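Local coordinates for protein nicotinate phosphoribosyltransferase (Vibrio cholerae, PDB 4HL7) that probably makes nicotinate beta-D-ribonucleotide from nicotinate and phosphoribosyl diphosphate at the expense of ATP, a step of NAD+ biosynthesis, at residues I230-V242 with K376-I388. Sequence-based numbering, arbitrary orientation.
Sequences IAHEWFMGHQALV and KLAECQGRPVAKI
Leu377 sends CD2 onto the first half of helix 232-241, where the methyl lies 3.7 Å from Glu233 O and also touches Gly237 N and the CB of Met236; selenomethionine Met236, bent at chi3 (80°), tucks CE to 3.5 Å from Leu377 O. The carboxylate of Glu233 goes elsewhere, to Lys23, Tyr41 and Trp125. Next comes a classic beta bulge, Ala378 and Glu379 both facing Arg40, and then Cys380, whose SG packs near Gly237 O while Cys380 CB meets Ala240 CB at 3.7 Å. A type I' turn from Cys380 to Arg383 closes the hairpin at one edge of the antiparallel sheet, and the helix, running at 32° to strand 376-380, covers both the hairpin and the chain leaving it. At the turn, Gln381 lays CG against Leu241 CD2, its OE1 being bound by Ser38 N. Arg383 reaches past the Ala240 methyl and donates NH1 to Ala240 O (2.8 Å), the acceptor tilted somewhat out of the guanidinium plane. A water bridges Pro384 O and Gln239 O. Val385 presses CG1 against Met236 O and CG2 against Met236 CB. Ala386 is gripped by the Gln239 amide: its N donates to OE1 (2.7 Å) and its O accepts from NE2 (2.9 Å), two bonds that fix which way the amide is flipped. Lys387 CB touches Met236 CE; with CG anti to the backbone N (chi1 -179°) and the chain extended beyond, Lys387 carries CE over one face of the His232 ring, a CH-pi contact. His232, the predicted phosphorylation site, is unmodified here and bonds Asp269 through NE2.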
loop_
_atom_site.group_PDB
_atom_site.type_symbol
_atom_site.label_atom_id
_atom_site.label_comp_id
_atom_site.label_asym_id
_atom_site.label_seq_id
_atom_site.Cartn_x
_atom_site.Cartn_y
_atom_site.Cartn_z
ATOM N N ILE A 230 -3.707 -6.021 -5.054
ATOM C CA ILE A 230 -4.343 -4.941 -5.813
ATOM C C ILE A 230 -4.722 -3.880 -4.812
ATOM O O ILE A 230 -5.336 -4.196 -3.780
ATOM C CB ILE A 230 -5.612 -5.480 -6.456
ATOM C CG1 ILE A 230 -5.258 -6.743 -7.266
ATOM C CG2 ILE A 230 -6.265 -4.426 -7.378
ATOM C CD1 ILE A 230 -6.509 -7.566 -7.583
ATOM N N ALA A 231 -4.450 -2.623 -5.110
ATOM C CA ALA A 231 -4.759 -1.555 -4.137
ATOM C C ALA A 231 -6.199 -1.107 -4.313
ATOM O O ALA A 231 -6.845 -1.406 -5.348
ATOM C CB ALA A 231 -3.824 -0.372 -4.332
ATOM N N HIS A 232 -6.740 -0.470 -3.269
ATOM C CA HIS A 232 -8.139 0.052 -3.293
ATOM C C HIS A 232 -8.411 0.966 -4.491
ATOM O O HIS A 232 -9.491 0.968 -5.038
ATOM C CB HIS A 232 -8.431 0.884 -2.046
ATOM C CG HIS A 232 -8.387 0.070 -0.796
ATOM N ND1 HIS A 232 -7.353 0.128 0.045
ATOM C CD2 HIS A 232 -9.273 -0.901 -0.296
ATOM C CE1 HIS A 232 -7.551 -0.788 1.056
ATOM N NE2 HIS A 232 -8.730 -1.399 0.838
ATOM N N GLU A 233 -7.399 1.717 -4.923
ATOM C CA GLU A 233 -7.629 2.683 -6.037
ATOM C C GLU A 233 -8.106 2.072 -7.291
ATOM O O GLU A 233 -8.833 2.708 -8.007
ATOM C CB GLU A 233 -6.348 3.541 -6.343
ATOM C CG GLU A 233 -5.275 2.786 -7.005
ATOM C CD GLU A 233 -4.101 3.691 -7.445
ATOM O OE1 GLU A 233 -4.265 4.522 -8.407
ATOM O OE2 GLU A 233 -3.010 3.476 -6.875
ATOM N N TRP A 234 -7.775 0.794 -7.549
ATOM C CA TRP A 234 -8.298 0.142 -8.745
ATOM C C TRP A 234 -9.832 0.014 -8.629
ATOM O O TRP A 234 -10.618 0.352 -9.537
ATOM C CB TRP A 234 -7.629 -1.232 -8.845
ATOM C CG TRP A 234 -8.128 -2.102 -9.962
ATOM C CD1 TRP A 234 -8.840 -3.292 -9.858
ATOM C CD2 TRP A 234 -7.930 -1.886 -11.388
ATOM N NE1 TRP A 234 -9.054 -3.851 -11.116
ATOM C CE2 TRP A 234 -8.545 -3.026 -12.075
ATOM C CE3 TRP A 234 -7.299 -0.897 -12.149
ATOM C CZ2 TRP A 234 -8.515 -3.157 -13.452
ATOM C CZ3 TRP A 234 -7.296 -1.020 -13.565
ATOM C CH2 TRP A 234 -7.856 -2.142 -14.194
ATOM N N PHE A 235 -10.284 -0.378 -7.441
ATOM C CA PHE A 235 -11.767 -0.524 -7.238
ATOM C C PHE A 235 -12.468 0.840 -7.167
ATOM O O PHE A 235 -13.610 1.033 -7.676
ATOM C CB PHE A 235 -11.965 -1.299 -5.940
ATOM C CG PHE A 235 -11.362 -2.678 -6.015
ATOM C CD1 PHE A 235 -10.054 -2.901 -5.634
ATOM C CD2 PHE A 235 -12.061 -3.712 -6.589
ATOM C CE1 PHE A 235 -9.480 -4.166 -5.798
ATOM C CE2 PHE A 235 -11.468 -4.976 -6.771
ATOM C CZ PHE A 235 -10.184 -5.191 -6.353
HETATM N N MSE A 236 -11.786 1.804 -6.536
HETATM C CA MSE A 236 -12.381 3.149 -6.374
HETATM C C MSE A 236 -12.477 3.806 -7.742
HETATM O O MSE A 236 -13.493 4.387 -8.063
HETATM C CB MSE A 236 -11.411 3.984 -5.478
HETATM C CG MSE A 236 -11.548 3.510 -4.024
HETATM SE SE MSE A 236 -9.988 4.231 -3.021
HETATM C CE MSE A 236 -10.732 6.032 -2.801
ATOM N N GLY A 237 -11.410 3.709 -8.565
ATOM C CA GLY A 237 -11.466 4.334 -9.914
ATOM C C GLY A 237 -12.670 3.828 -10.717
ATOM O O GLY A 237 -13.285 4.565 -11.477
ATOM N N HIS A 238 -12.994 2.543 -10.580
ATOM C CA HIS A 238 -14.180 2.000 -11.290
ATOM C C HIS A 238 -15.490 2.627 -10.935
ATOM O O HIS A 238 -16.456 2.520 -11.692
ATOM C CB HIS A 238 -14.224 0.459 -11.221
ATOM C CG HIS A 238 -13.257 -0.187 -12.198
ATOM N ND1 HIS A 238 -11.939 -0.292 -11.934
ATOM C CD2 HIS A 238 -13.421 -0.601 -13.526
ATOM C CE1 HIS A 238 -11.296 -0.838 -13.008
ATOM N NE2 HIS A 238 -12.206 -1.030 -13.981
ATOM N N GLN A 239 -15.561 3.313 -9.796
ATOM C CA GLN A 239 -16.784 4.095 -9.434
ATOM C C GLN A 239 -17.069 5.246 -10.379
ATOM O O GLN A 239 -18.181 5.784 -10.426
ATOM C CB GLN A 239 -16.687 4.640 -7.976
ATOM C CG GLN A 239 -16.613 3.522 -6.948
ATOM C CD GLN A 239 -16.158 4.050 -5.588
ATOM O OE1 GLN A 239 -16.148 5.249 -5.379
ATOM N NE2 GLN A 239 -15.756 3.149 -4.673
ATOM N N ALA A 240 -16.039 5.676 -11.065
ATOM C CA ALA A 240 -16.153 6.710 -12.082
ATOM C C ALA A 240 -16.319 6.125 -13.503
ATOM O O ALA A 240 -16.918 6.787 -14.384
ATOM C CB ALA A 240 -14.919 7.626 -12.053
ATOM N N LEU A 241 -15.800 4.928 -13.729
ATOM C CA LEU A 241 -15.684 4.396 -15.083
ATOM C C LEU A 241 -16.899 3.528 -15.500
ATOM O O LEU A 241 -17.194 3.427 -16.740
ATOM C CB LEU A 241 -14.402 3.520 -15.188
ATOM C CG LEU A 241 -13.113 4.282 -14.846
ATOM C CD1 LEU A 241 -11.949 3.306 -14.888
ATOM C CD2 LEU A 241 -12.935 5.320 -15.913
ATOM N N VAL A 242 -17.588 2.926 -14.525
ATOM C CA VAL A 242 -18.842 2.181 -14.821
ATOM C C VAL A 242 -19.905 2.651 -13.848
ATOM O O VAL A 242 -19.661 3.539 -13.068
ATOM C CB VAL A 242 -18.624 0.632 -14.685
ATOM C CG1 VAL A 242 -17.557 0.215 -15.736
ATOM C CG2 VAL A 242 -18.105 0.190 -13.267
ATOM N N LYS A 376 -4.863 9.526 -0.815
ATOM C CA LYS A 376 -6.062 8.988 -1.368
ATOM C C LYS A 376 -6.231 9.356 -2.825
ATOM O O LYS A 376 -5.831 10.446 -3.247
ATOM C CB LYS A 376 -7.301 9.411 -0.539
ATOM C CG LYS A 376 -7.602 10.898 -0.486
ATOM N N LEU A 377 -6.855 8.436 -3.569
ATOM C CA LEU A 377 -7.376 8.757 -4.892
ATOM C C LEU A 377 -8.636 9.563 -4.646
ATOM O O LEU A 377 -9.551 9.104 -3.958
ATOM C CB LEU A 377 -7.687 7.445 -5.662
ATOM C CG LEU A 377 -8.384 7.717 -7.011
ATOM C CD1 LEU A 377 -7.383 8.381 -7.936
ATOM C CD2 LEU A 377 -8.876 6.389 -7.617
ATOM N N ALA A 378 -8.645 10.803 -5.119
ATOM C CA ALA A 378 -9.747 11.730 -4.826
ATOM C C ALA A 378 -10.759 11.715 -5.959
ATOM O O ALA A 378 -11.911 11.952 -5.730
ATOM C CB ALA A 378 -9.239 13.147 -4.649
ATOM N N GLU A 379 -10.295 11.508 -7.188
ATOM C CA GLU A 379 -11.111 11.824 -8.344
ATOM C C GLU A 379 -10.613 11.012 -9.533
ATOM O O GLU A 379 -9.423 10.780 -9.675
ATOM C CB GLU A 379 -10.920 13.318 -8.679
ATOM C CG GLU A 379 -11.824 13.886 -9.729
ATOM C CD GLU A 379 -11.518 15.367 -9.957
ATOM O OE1 GLU A 379 -11.978 16.189 -9.143
ATOM O OE2 GLU A 379 -10.769 15.696 -10.909
ATOM N N CYS A 380 -11.529 10.645 -10.413
ATOM C CA CYS A 380 -11.187 9.889 -11.619
ATOM C C CYS A 380 -12.148 10.347 -12.722
ATOM O O CYS A 380 -13.372 10.409 -12.501
ATOM C CB CYS A 380 -11.422 8.412 -11.352
ATOM S SG CYS A 380 -11.034 7.332 -12.753
ATOM N N GLN A 381 -11.584 10.679 -13.896
ATOM C CA GLN A 381 -12.360 11.293 -14.998
ATOM C C GLN A 381 -13.165 12.465 -14.521
ATOM O O GLN A 381 -14.287 12.694 -14.986
ATOM C CB GLN A 381 -13.295 10.254 -15.674
ATOM C CG GLN A 381 -12.587 9.194 -16.462
ATOM C CD GLN A 381 -11.783 9.756 -17.605
ATOM O OE1 GLN A 381 -10.773 10.421 -17.388
ATOM N NE2 GLN A 381 -12.254 9.543 -18.839
ATOM N N GLY A 382 -12.584 13.236 -13.595
ATOM C CA GLY A 382 -13.236 14.436 -13.066
ATOM C C GLY A 382 -14.425 14.169 -12.154
ATOM O O GLY A 382 -15.215 15.080 -11.892
ATOM N N ARG A 383 -14.583 12.920 -11.739
ATOM C CA ARG A 383 -15.722 12.491 -10.893
ATOM C C ARG A 383 -15.196 12.043 -9.538
ATOM O O ARG A 383 -14.109 11.450 -9.472
ATOM C CB ARG A 383 -16.461 11.300 -11.562
ATOM C CG ARG A 383 -16.970 11.620 -12.994
ATOM C CD ARG A 383 -16.868 10.424 -13.957
ATOM N NE ARG A 383 -16.952 10.893 -15.344
ATOM C CZ ARG A 383 -17.231 10.101 -16.377
ATOM N NH1 ARG A 383 -17.468 8.819 -16.179
ATOM N NH2 ARG A 383 -17.278 10.607 -17.612
ATOM N N PRO A 384 -15.977 12.259 -8.468
ATOM C CA PRO A 384 -15.501 11.778 -7.160
ATOM C C PRO A 384 -15.470 10.258 -7.082
ATOM O O PRO A 384 -16.286 9.573 -7.757
ATOM C CB PRO A 384 -16.577 12.270 -6.137
ATOM C CG PRO A 384 -17.578 13.041 -6.922
ATOM C CD PRO A 384 -17.339 12.812 -8.415
ATOM N N VAL A 385 -14.630 9.724 -6.207
ATOM C CA VAL A 385 -14.628 8.276 -5.911
ATOM C C VAL A 385 -14.412 8.160 -4.394
ATOM O O VAL A 385 -14.019 9.132 -3.747
ATOM C CB VAL A 385 -13.520 7.509 -6.680
ATOM C CG1 VAL A 385 -13.719 7.642 -8.201
ATOM C CG2 VAL A 385 -12.119 7.993 -6.227
ATOM N N ALA A 386 -14.743 7.023 -3.820
ATOM C CA ALA A 386 -14.715 6.930 -2.333
ATOM C C ALA A 386 -14.306 5.573 -1.836
ATOM O O ALA A 386 -14.478 4.584 -2.512
ATOM C CB ALA A 386 -16.051 7.277 -1.741
ATOM N N LYS A 387 -13.732 5.558 -0.634
ATOM C CA LYS A 387 -13.509 4.312 0.060
ATOM C C LYS A 387 -14.311 4.364 1.339
ATOM O O LYS A 387 -14.322 5.375 2.043
ATOM C CB LYS A 387 -12.040 4.121 0.426
ATOM C CG LYS A 387 -11.773 2.818 1.142
ATOM C CD LYS A 387 -10.292 2.674 1.361
ATOM C CE LYS A 387 -10.033 1.803 2.548
ATOM N NZ LYS A 387 -8.652 2.098 3.006
ATOM N N ILE A 388 -14.975 3.262 1.672
ATOM C CA ILE A 388 -15.813 3.283 2.865
ATOM C C ILE A 388 -15.043 2.544 3.997
ATOM O O ILE A 388 -14.678 3.124 5.012
ATOM C CB ILE A 388 -17.198 2.635 2.588
ATOM C CG1 ILE A 388 -17.988 3.525 1.643
ATOM C CG2 ILE A 388 -18.036 2.595 3.884
ATOM C CD1 ILE A 388 -19.122 2.857 0.919
HETATM O O HOH W 1 -17.708 8.689 -9.952
#